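Local coordinates for protein 6-phosphogluconate dehydrogenase, NAD-binding (PDB 6SMT) that reduces imines to amines with S-enantioselectivity and binds NADPH, probably as the hydride donor, through an N-terminal Rossmann-type domain, at residues L55-P58 with A62-A65; T163-G166 with R171-A174. All coordinates share one frame; numbering follows the deposited sequence.

Interaction 1 (L55-P58 with A62-A65); sequences LSAP and AAIA
The methyl group of A57 points at the start of the short helix 60-65 and packs against A62 and A63, just where the chain leaves the edge strand 55-56 of the Rossmann-type nucleotide-binding domain. Strand, short turn and helix follow one another directly here, so the contact is the inner side of a tight strand-to-helix connection. The dense part is centred on A57 and A63, whose CA atoms are 5.0 Å apart. A57 CB rests on the backbone of the helix as well as on its side chains: it lies 3.5 Å from A63 N and 3.7 Å from A63 CB, with the carbonyl carbon of A62 only slightly farther off. Methyl groups on both sides allow the two backbones to come this close; no hydrogen bond joins the segments, and the contact between them is van der Waals packing. A63 is buried; its side chain also touches W39 of strand 35-39, and its carbonyl oxygen accepts a hydrogen bond from T14 OG1 on strand 12-16, which fastens this turn of helix to the parallel part of the sheet.

Toward solvent the packing is looser. P58 is exposed and meets the methyl of A62 through its ring carbon CD; that methyl packs against the ring atom and A57 CB together. A62 N is held by T59 OG1 within the intervening turn, while A57 is tied to the sheet by backbone bonding with V38. NADPH is not touched by this contact: the side chain of A63 is about 12 Å from the cofactor. The A62 methyl thus meets carbons from both the dense part and the exposed proline, with A57 CB at 4.1 Å from A62 CB and P58 CD at 4.0 Å from that same carbon.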
ATOM      1  N   LEU B  55     -22.132   0.591  32.511  1.00 21.23           N
ATOM      2  CA  LEU B  55     -22.440  -0.481  33.463  1.00 23.77           C
ATOM      3  C   LEU B  55     -21.544  -1.657  33.185  1.00 24.33           C
ATOM      4  O   LEU B  55     -21.223  -1.895  32.018  1.00 24.14           O
ATOM      5  CB  LEU B  55     -23.897  -0.924  33.278  1.00 24.71           C
ATOM      6  CG  LEU B  55     -24.916   0.197  33.384  1.00 28.26           C
ATOM      7  CD1 LEU B  55     -26.325  -0.245  32.955  1.00 28.34           C
ATOM      8  CD2 LEU B  55     -24.948   0.636  34.841  1.00 31.62           C
ATOM      9  N   SER B  56     -21.100  -2.411  34.171  1.00 27.09           N
ATOM     10  CA  SER B  56     -20.377  -3.659  33.833  1.00 28.93           C
ATOM     11  C   SER B  56     -21.175  -4.844  34.329  1.00 29.85           C
ATOM     12  O   SER B  56     -22.106  -4.678  35.135  1.00 28.74           O
ATOM     13  CB  SER B  56     -18.945  -3.708  34.224  1.00 35.11           C
ATOM     14  OG  SER B  56     -18.858  -3.663  35.603  1.00 39.05           O
ATOM     15  N   ALA B  57     -20.971  -5.956  33.679  1.00 25.07           N
ATOM     16  CA  ALA B  57     -21.693  -7.197  33.999  1.00 25.81           C
ATOM     17  C   ALA B  57     -20.626  -8.235  34.266  1.00 26.25           C
ATOM     18  O   ALA B  57     -19.555  -8.302  33.679  1.00 25.09           O
ATOM     19  CB  ALA B  57     -22.603  -7.654  32.856  1.00 26.18           C
ATOM     20  N   PRO B  58     -20.896  -9.178  35.190  1.00 24.97           N
ATOM     21  CA  PRO B  58     -19.835 -10.119  35.535  1.00 27.37           C
ATOM     22  C   PRO B  58     -19.611 -11.301  34.585  1.00 24.97           C
ATOM     23  O   PRO B  58     -18.600 -11.858  34.624  1.00 27.08           O
ATOM     24  CB  PRO B  58     -20.367 -10.542  36.922  1.00 26.42           C
ATOM     25  CG  PRO B  58     -21.869 -10.552  36.741  1.00 25.18           C
ATOM     26  CD  PRO B  58     -22.142  -9.254  35.981  1.00 26.96           C
ATOM     27  N   ALA B  62     -24.981 -12.378  31.622  1.00 19.91           N
ATOM     28  CA  ALA B  62     -25.541 -11.173  32.254  1.00 21.89           C
ATOM     29  C   ALA B  62     -25.323  -9.929  31.380  1.00 21.51           C
ATOM     30  O   ALA B  62     -26.249  -9.118  31.264  1.00 21.61           O
ATOM     31  CB  ALA B  62     -24.940 -10.955  33.620  1.00 23.31           C
ATOM     32  N   ALA B  63     -24.192  -9.891  30.706  1.00 20.93           N
ATOM     33  CA  ALA B  63     -23.907  -8.750  29.792  1.00 20.42           C
ATOM     34  C   ALA B  63     -24.927  -8.729  28.652  1.00 18.44           C
ATOM     35  O   ALA B  63     -25.477  -7.671  28.375  1.00 18.87           O
ATOM     36  CB  ALA B  63     -22.489  -8.866  29.332  1.00 19.98           C
ATOM     37  N   ILE B  64     -25.103  -9.842  27.970  1.00 17.82           N
ATOM     38  CA  ILE B  64     -26.012  -9.918  26.810  1.00 18.12           C
ATOM     39  C   ILE B  64     -27.461  -9.695  27.272  1.00 20.29           C
ATOM     40  O   ILE B  64     -28.219  -8.942  26.675  1.00 19.86           O
ATOM     41  CB  ILE B  64     -25.773 -11.219  26.035  1.00 18.75           C
ATOM     42  CG1 ILE B  64     -24.416 -11.106  25.348  1.00 20.02           C
ATOM     43  CG2 ILE B  64     -26.905 -11.455  25.066  1.00 20.05           C
ATOM     44  CD1 ILE B  64     -23.981 -12.347  24.715  1.00 20.55           C
ATOM     45  N   ALA B  65     -27.817 -10.265  28.439  1.00 20.84           N
ATOM     46  CA  ALA B  65     -29.209 -10.084  28.910  1.00 22.65           C
ATOM     47  C   ALA B  65     -29.535  -8.660  29.273  1.00 22.69           C
ATOM     48  O   ALA B  65     -30.748  -8.324  29.333  1.00 25.12           O
ATOM     49  CB  ALA B  65     -29.438 -10.997  30.113  1.00 24.18           C
TER

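Interaction 2 (T163-G166 with R171-A174); sequences TWVG and RAAA
R171 reaches back from the first turn of helix 171-199 to the backbone carbonyl of V165, and its side chain runs alongside V165 on the way. With CG anti to the backbone N (chi1 -162°) and the chain extended from CG to NE, the arginine carries its guanidinium past the isopropyl group to the oxygen beyond. R171 NH1 donates to V165 O at 2.8 Å, with an N-H...O angle of 157°; the acceptor lies at the edge of the guanidinium, close to its plane, and the donor lies in the plane of the carbonyl. R171 CD also approaches V165 O, at 3.3 Å. Beside this hydrogen bond, V165 turns CG2 toward the start of the helix, where it meets A172 N at 3.7 Å and A172 CB at 4.2 Å, while R171 CB flanks the same methyl.

The carbonyl is not the arginine's sole partner. In the second subunit, E206 forms a salt bridge with NH1 and the carbonyl oxygen of G201 accepts from NH2, so the guanidinium is gripped from both chains and its rotation is probably fixed. V165, at the strand 161-164, bonds through its backbone to F142 of strand 139-143; A172 packs on A143 of that strand, and A173 and A174 rest on P104 of helix 104-116.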
ATOM      1  N   THR B 163     -21.950   0.335   5.895  1.00 13.91           N
ATOM      2  CA  THR B 163     -22.310  -0.229   4.585  1.00 14.38           C
ATOM      3  C   THR B 163     -22.851  -1.633   4.782  1.00 14.31           C
ATOM      4  O   THR B 163     -22.096  -2.446   5.341  1.00 15.51           O
ATOM      5  CB  THR B 163     -21.129  -0.342   3.592  1.00 14.76           C
ATOM      6  OG1 THR B 163     -20.516   0.947   3.475  1.00 17.45           O
ATOM      7  CG2 THR B 163     -21.603  -0.785   2.218  1.00 15.85           C
ATOM      8  N   TRP B 164     -24.084  -1.886   4.347  1.00 14.45           N
ATOM      9  CA  TRP B 164     -24.638  -3.245   4.304  1.00 13.92           C
ATOM     10  C   TRP B 164     -24.281  -3.839   2.971  1.00 15.30           C
ATOM     11  O   TRP B 164     -24.629  -3.276   1.904  1.00 16.69           O
ATOM     12  CB  TRP B 164     -26.132  -3.209   4.634  1.00 14.48           C
ATOM     13  CG  TRP B 164     -26.777  -4.557   4.519  1.00 14.68           C
ATOM     14  CD1 TRP B 164     -26.830  -5.462   5.518  1.00 15.05           C
ATOM     15  CD2 TRP B 164     -27.503  -5.093   3.409  1.00 15.89           C
ATOM     16  NE1 TRP B 164     -27.542  -6.551   5.119  1.00 15.60           N
ATOM     17  CE2 TRP B 164     -27.987  -6.343   3.822  1.00 16.16           C
ATOM     18  CE3 TRP B 164     -27.782  -4.616   2.132  1.00 17.03           C
ATOM     19  CZ2 TRP B 164     -28.775  -7.151   2.996  1.00 17.77           C
ATOM     20  CZ3 TRP B 164     -28.496  -5.451   1.282  1.00 20.24           C
ATOM     21  CH2 TRP B 164     -28.943  -6.706   1.707  1.00 18.17           C
ATOM     22  N   VAL B 165     -23.610  -5.015   2.994  1.00 15.91           N
ATOM     23  CA  VAL B 165     -23.083  -5.605   1.740  1.00 15.50           C
ATOM     24  C   VAL B 165     -23.871  -6.807   1.286  1.00 16.00           C
ATOM     25  O   VAL B 165     -23.521  -7.386   0.238  1.00 19.08           O
ATOM     26  CB  VAL B 165     -21.565  -5.902   1.853  1.00 14.79           C
ATOM     27  CG1 VAL B 165     -20.815  -4.632   2.131  1.00 16.74           C
ATOM     28  CG2 VAL B 165     -21.252  -6.953   2.903  1.00 16.25           C
ATOM     29  N   GLY B 166     -24.894  -7.245   1.985  1.00 15.36           N
ATOM     30  CA  GLY B 166     -25.735  -8.330   1.504  1.00 15.71           C
ATOM     31  C   GLY B 166     -26.226  -9.275   2.563  1.00 14.98           C
ATOM     32  O   GLY B 166     -25.874  -9.176   3.752  1.00 16.18           O
ATOM     33  N   ARG B 171     -20.612 -12.296   3.988  1.00 14.35           N
ATOM     34  CA  ARG B 171     -20.119 -11.397   2.922  1.00 13.30           C
ATOM     35  C   ARG B 171     -19.316 -10.233   3.480  1.00 13.48           C
ATOM     36  O   ARG B 171     -18.403  -9.793   2.743  1.00 13.11           O
ATOM     37  CB  ARG B 171     -21.274 -10.981   2.030  1.00 15.02           C
ATOM     38  CG  ARG B 171     -20.843 -10.432   0.672  1.00 15.09           C
ATOM     39  CD  ARG B 171     -21.986 -10.287  -0.335  1.00 16.75           C
ATOM     40  NE  ARG B 171     -21.422 -10.198  -1.650  1.00 17.73           N
ATOM     41  CZ  ARG B 171     -21.303  -9.089  -2.353  1.00 16.81           C
ATOM     42  NH1 ARG B 171     -21.749  -7.927  -1.917  1.00 15.53           N
ATOM     43  NH2 ARG B 171     -20.687  -9.148  -3.528  1.00 17.27           N
ATOM     44  N   ALA B 172     -19.588  -9.707   4.675  1.00 12.72           N
ATOM     45  CA  ALA B 172     -18.708  -8.650   5.204  1.00 12.39           C
ATOM     46  C   ALA B 172     -17.317  -9.186   5.429  1.00 12.47           C
ATOM     47  O   ALA B 172     -16.330  -8.506   5.155  1.00 13.14           O
ATOM     48  CB  ALA B 172     -19.348  -8.065   6.433  1.00 13.19           C
ATOM     49  N   ALA B 173     -17.238 -10.426   5.909  1.00 12.02           N
ATOM     50  CA  ALA B 173     -15.929 -11.062   6.080  1.00 12.19           C
ATOM     51  C   ALA B 173     -15.223 -11.233   4.760  1.00 12.53           C
ATOM     52  O   ALA B 173     -13.999 -11.192   4.758  1.00 13.07           O
ATOM     53  CB  ALA B 173     -16.084 -12.378   6.840  1.00 12.21           C
ATOM     54  N   ALA B 174     -15.946 -11.515   3.679  1.00 12.27           N
ATOM     55  CA  ALA B 174     -15.304 -11.638   2.389  1.00 12.45           C
ATOM     56  C   ALA B 174     -14.696 -10.318   1.975  1.00 12.83           C
ATOM     57  O   ALA B 174     -13.535 -10.298   1.450  1.00 13.32           O
ATOM     58  CB  ALA B 174     -16.268 -12.116   1.354  1.00 13.29           C
TER

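From the N terminus, the chain first meets interaction 1, where strand 55-56 turns into helix 60-65 and only three residues separate the touching segments. About a hundred residues later, interaction 2 closes a second short loop, of four residues, between strand 161-164 and the long helix 171-199. The two are in series, neither nested nor crossed, with centres 28 Å apart and no direct touch. They lie at the two outermost strands of the same sheet within the chain. Interaction 1 stays inside the nucleotide-binding domain, whereas interaction 2 joins that domain to the helical C-terminal part and borders the second subunit.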